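Local atomic coordinates of putative uronate isomerase (Thermotoga maritima, PDB entry 4NAR), a protein that probably acts as a lactate racemase-like enzyme, interconverting the stereoisomers of a hydroxy acid. Residues V175-M186 / P198-A206. Residues are numbered along the deposited sequence; the frame is centred on the assembly and turned at random.
With SO4 (sulfate ion), chain B.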
loop_
_atom_site.group_PDB
_atom_site.type_symbol
_atom_site.label_atom_id
_atom_site.label_comp_id
_atom_site.label_asym_id
_atom_site.label_seq_id
_atom_site.Cartn_x
_atom_site.Cartn_y
_atom_site.Cartn_z
ATOM N N VAL A 175 -2.267 7.542 13.632
ATOM C CA VAL A 175 -3.173 7.835 12.533
ATOM C C VAL A 175 -3.336 6.626 11.595
ATOM O O VAL A 175 -4.423 6.389 11.044
ATOM C CB VAL A 175 -2.737 9.114 11.758
ATOM C CG1 VAL A 175 -1.328 8.928 11.128
ATOM C CG2 VAL A 175 -3.790 9.519 10.719
ATOM N N VAL A 176 -2.269 5.845 11.444
ATOM C CA VAL A 176 -2.291 4.686 10.556
ATOM C C VAL A 176 -3.146 3.541 11.146
ATOM O O VAL A 176 -3.903 2.870 10.422
ATOM C CB VAL A 176 -0.848 4.239 10.199
ATOM C CG1 VAL A 176 -0.842 2.866 9.490
ATOM C CG2 VAL A 176 -0.141 5.342 9.344
ATOM N N ASP A 177 -3.041 3.331 12.457
ATOM C CA ASP A 177 -3.896 2.361 13.144
ATOM C C ASP A 177 -5.366 2.714 12.913
ATOM O O ASP A 177 -6.198 1.838 12.600
ATOM C CB ASP A 177 -3.616 2.351 14.653
ATOM C CG ASP A 177 -2.369 1.531 15.026
ATOM O OD1 ASP A 177 -1.503 1.266 14.146
ATOM O OD2 ASP A 177 -2.257 1.157 16.219
ATOM N N THR A 178 -5.658 4.008 13.062
ATOM C CA THR A 178 -7.002 4.549 12.959
ATOM C C THR A 178 -7.602 4.325 11.582
ATOM O O THR A 178 -8.749 3.874 11.478
ATOM C CB THR A 178 -7.023 6.063 13.265
ATOM O OG1 THR A 178 -6.646 6.278 14.629
ATOM C CG2 THR A 178 -8.414 6.662 13.015
ATOM N N PHE A 179 -6.857 4.630 10.520
ATOM C CA PHE A 179 -7.459 4.437 9.203
ATOM C C PHE A 179 -7.601 2.956 8.847
ATOM O O PHE A 179 -8.592 2.554 8.233
ATOM C CB PHE A 179 -6.798 5.284 8.092
ATOM C CG PHE A 179 -5.613 4.638 7.407
ATOM C CD1 PHE A 179 -5.773 3.566 6.526
ATOM C CD2 PHE A 179 -4.338 5.169 7.575
ATOM C CE1 PHE A 179 -4.684 3.000 5.875
ATOM C CE2 PHE A 179 -3.239 4.613 6.917
ATOM C CZ PHE A 179 -3.414 3.525 6.065
ATOM N N HIS A 180 -6.620 2.149 9.243
ATOM C CA HIS A 180 -6.703 0.711 8.998
ATOM C C HIS A 180 -7.930 0.101 9.687
ATOM O O HIS A 180 -8.637 -0.723 9.099
ATOM C CB HIS A 180 -5.420 0.001 9.432
ATOM C CG HIS A 180 -4.333 0.043 8.405
ATOM N ND1 HIS A 180 -4.429 -0.605 7.189
ATOM C CD2 HIS A 180 -3.117 0.647 8.413
ATOM C CE1 HIS A 180 -3.327 -0.398 6.489
ATOM N NE2 HIS A 180 -2.514 0.359 7.212
ATOM N N TRP A 181 -8.195 0.524 10.921
ATOM C CA TRP A 181 -9.337 0.001 11.653
ATOM C C TRP A 181 -10.660 0.503 11.079
ATOM O O TRP A 181 -11.622 -0.261 10.969
ATOM C CB TRP A 181 -9.232 0.354 13.139
ATOM C CG TRP A 181 -10.244 -0.368 13.981
ATOM C CD1 TRP A 181 -11.276 0.193 14.690
ATOM C CD2 TRP A 181 -10.344 -1.785 14.183
ATOM N NE1 TRP A 181 -12.003 -0.789 15.325
ATOM C CE2 TRP A 181 -11.451 -2.022 15.029
ATOM C CE3 TRP A 181 -9.593 -2.890 13.743
ATOM C CZ2 TRP A 181 -11.838 -3.302 15.440
ATOM C CZ3 TRP A 181 -9.978 -4.174 14.150
ATOM C CH2 TRP A 181 -11.089 -4.365 14.990
ATOM N N ALA A 182 -10.711 1.793 10.739
ATOM C CA ALA A 182 -11.875 2.380 10.078
ATOM C C ALA A 182 -12.197 1.581 8.815
ATOM O O ALA A 182 -13.359 1.236 8.561
ATOM C CB ALA A 182 -11.607 3.851 9.721
ATOM N N ALA A 183 -11.156 1.272 8.044
ATOM C CA ALA A 183 -11.314 0.557 6.781
ATOM C C ALA A 183 -11.850 -0.849 6.990
ATOM O O ALA A 183 -12.745 -1.296 6.271
ATOM C CB ALA A 183 -9.976 0.509 6.019
ATOM N N VAL A 184 -11.292 -1.560 7.959
ATOM C CA VAL A 184 -11.674 -2.955 8.150
ATOM C C VAL A 184 -13.116 -3.117 8.683
ATOM O O VAL A 184 -13.768 -4.147 8.440
ATOM C CB VAL A 184 -10.647 -3.739 9.006
ATOM C CG1 VAL A 184 -10.935 -3.550 10.509
ATOM C CG2 VAL A 184 -10.644 -5.239 8.602
ATOM N N LEU A 185 -13.618 -2.101 9.380
ATOM C CA LEU A 185 -15.009 -2.116 9.819
ATOM C C LEU A 185 -15.954 -2.120 8.611
ATOM O O LEU A 185 -16.937 -2.861 8.592
ATOM C CB LEU A 185 -15.300 -0.931 10.739
ATOM C CG LEU A 185 -14.647 -0.976 12.127
ATOM C CD1 LEU A 185 -15.071 0.242 12.941
ATOM C CD2 LEU A 185 -15.001 -2.275 12.868
HETATM N N MSE A 186 -15.656 -1.301 7.601
HETATM C CA MSE A 186 -16.364 -1.406 6.328
HETATM C C MSE A 186 -16.022 -2.744 5.652
HETATM O O MSE A 186 -16.910 -3.469 5.187
HETATM C CB MSE A 186 -16.032 -0.220 5.406
HETATM C CG MSE A 186 -16.626 -0.350 4.005
HETATM SE SE MSE A 186 -16.482 1.239 2.837
HETATM C CE MSE A 186 -17.870 2.344 3.683
ATOM N N PRO A 198 -13.978 5.509 4.326
ATOM C CA PRO A 198 -13.531 6.134 5.587
ATOM C C PRO A 198 -12.031 6.452 5.682
ATOM O O PRO A 198 -11.682 7.538 6.166
ATOM C CB PRO A 198 -13.897 5.089 6.654
ATOM C CG PRO A 198 -15.028 4.310 6.046
ATOM C CD PRO A 198 -14.741 4.264 4.569
ATOM N N ALA A 199 -11.172 5.517 5.271
ATOM C CA ALA A 199 -9.714 5.711 5.355
ATOM C C ALA A 199 -9.267 6.894 4.497
ATOM O O ALA A 199 -8.403 7.684 4.892
ATOM C CB ALA A 199 -8.972 4.450 4.920
ATOM N N ARG A 200 -9.862 6.998 3.316
ATOM C CA ARG A 200 -9.586 8.090 2.402
ATOM C C ARG A 200 -10.045 9.441 3.048
ATOM O O ARG A 200 -9.342 10.460 2.968
ATOM C CB ARG A 200 -10.280 7.767 1.072
ATOM C CG ARG A 200 -9.514 8.076 -0.202
ATOM C CD ARG A 200 -8.276 7.188 -0.454
ATOM N NE ARG A 200 -7.160 8.064 -0.802
ATOM C CZ ARG A 200 -6.030 7.727 -1.422
ATOM N NH1 ARG A 200 -5.778 6.485 -1.830
ATOM N NH2 ARG A 200 -5.128 8.680 -1.629
ATOM N N LYS A 201 -11.185 9.444 3.740
ATOM C CA LYS A 201 -11.606 10.635 4.504
ATOM C C LYS A 201 -10.618 11.037 5.602
ATOM O O LYS A 201 -10.295 12.224 5.753
ATOM C CB LYS A 201 -12.981 10.428 5.139
ATOM C CG LYS A 201 -14.146 10.524 4.159
ATOM C CD LYS A 201 -15.464 10.143 4.853
ATOM C CE LYS A 201 -16.668 10.482 3.982
ATOM N NZ LYS A 201 -16.674 9.622 2.770
ATOM N N ILE A 202 -10.166 10.051 6.380
ATOM C CA ILE A 202 -9.186 10.274 7.446
ATOM C C ILE A 202 -7.865 10.811 6.874
ATOM O O ILE A 202 -7.281 11.780 7.387
ATOM C CB ILE A 202 -8.893 8.960 8.213
ATOM C CG1 ILE A 202 -10.119 8.532 9.025
ATOM C CG2 ILE A 202 -7.698 9.123 9.139
ATOM C CD1 ILE A 202 -9.965 7.158 9.667
ATOM N N ILE A 203 -7.410 10.169 5.803
ATOM C CA ILE A 203 -6.163 10.532 5.151
ATOM C C ILE A 203 -6.205 11.967 4.643
ATOM O O ILE A 203 -5.242 12.727 4.838
ATOM C CB ILE A 203 -5.838 9.551 3.986
ATOM C CG1 ILE A 203 -5.308 8.227 4.551
ATOM C CG2 ILE A 203 -4.832 10.165 2.997
ATOM C CD1 ILE A 203 -5.125 7.151 3.495
ATOM N N ASN A 204 -7.312 12.332 3.989
ATOM C CA ASN A 204 -7.455 13.675 3.429
ATOM C C ASN A 204 -7.545 14.728 4.526
ATOM O O ASN A 204 -6.943 15.803 4.424
ATOM C CB ASN A 204 -8.684 13.773 2.530
ATOM C CG ASN A 204 -8.545 12.959 1.237
ATOM O OD1 ASN A 204 -7.464 12.413 0.920
ATOM N ND2 ASN A 204 -9.647 12.889 0.471
ATOM N N ARG A 205 -8.289 14.410 5.581
ATOM C CA ARG A 205 -8.481 15.353 6.683
ATOM C C ARG A 205 -7.153 15.661 7.360
ATOM O O ARG A 205 -6.817 16.824 7.585
ATOM C CB ARG A 205 -9.511 14.817 7.685
ATOM C CG ARG A 205 -9.676 15.652 8.957
ATOM C CD ARG A 205 -10.094 17.092 8.671
ATOM N NE ARG A 205 -10.306 17.866 9.902
ATOM C CZ ARG A 205 -9.547 18.898 10.280
ATOM N NH1 ARG A 205 -8.521 19.292 9.515
ATOM N NH2 ARG A 205 -9.813 19.542 11.418
ATOM N N ALA A 206 -6.376 14.621 7.642
ATOM C CA ALA A 206 -5.072 14.787 8.278
ATOM C C ALA A 206 -4.055 15.518 7.373
ATOM O O ALA A 206 -3.261 16.356 7.838
ATOM C CB ALA A 206 -4.550 13.448 8.682
HETATM S S SO4 B . 1.201 -0.236 6.327
HETATM O O1 SO4 B . 0.095 0.728 6.197
HETATM O O2 SO4 B . 2.455 0.411 5.905
HETATM O O3 SO4 B . 1.289 -0.686 7.723
HETATM O O4 SO4 B . 0.937 -1.405 5.462
#
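Val175 opens the contact with one methyl, CG2, which lies 4.2 Å from CG2 of Ile202 and reaches, more loosely, the methyl of Ala206. One turn on, Thr178 divides its branches: OG1 turns back to the carbonyl oxygen of Glu174 within its own helix, while CG2 meets CD1 of Ile202 at 3.7 Å. The next residue, Phe179, stands where the backbones come nearest, its CA 4.6 Å from that of Ala199. Its chi1 of 88° sets the ring between the backbone N and the carbonyl carbon; the CD1 corner lies obliquely 3.7 Å from CB of Ala199, with Ile203 more distant beyond CD2. Ring atom CE1 of Phe179 also sits over the centre of the imidazole of His180, whose CB points away from helix 198-206. There NE2 donates a nearly straight hydrogen bond, 2.8 Å long, to O1 of a sulfate, probably picked up in crystallisation, that Thr72, Trp283 and Asn348 also hold. Ala182 offers its CB to two partners, Ile202 CD1 at 3.7 Å and Pro198 CB slightly farther off, and Ala183 adds a looser methyl contact with Ala199. Finally Met186, present as selenomethionine, its chain bent at chi3 (-75°), crosses the Pro198 ring at about a right angle and brings CE to 3.8 Å from its CD. No hydrogen bond links the segments, and the largely buried contact rests on apolar groups. Met121 and Leu113 also touch Ile202. With axes 8.4 Å apart and an angle of 156°, this is an antiparallel helix pair with a single knob-into-hole, Ile202 among Val175, Thr178, Phe179 and Ala182, while His180 on the same helix as the hole helps to line a pocket that holds sulfate in the crystal and might receive an anionic ligand.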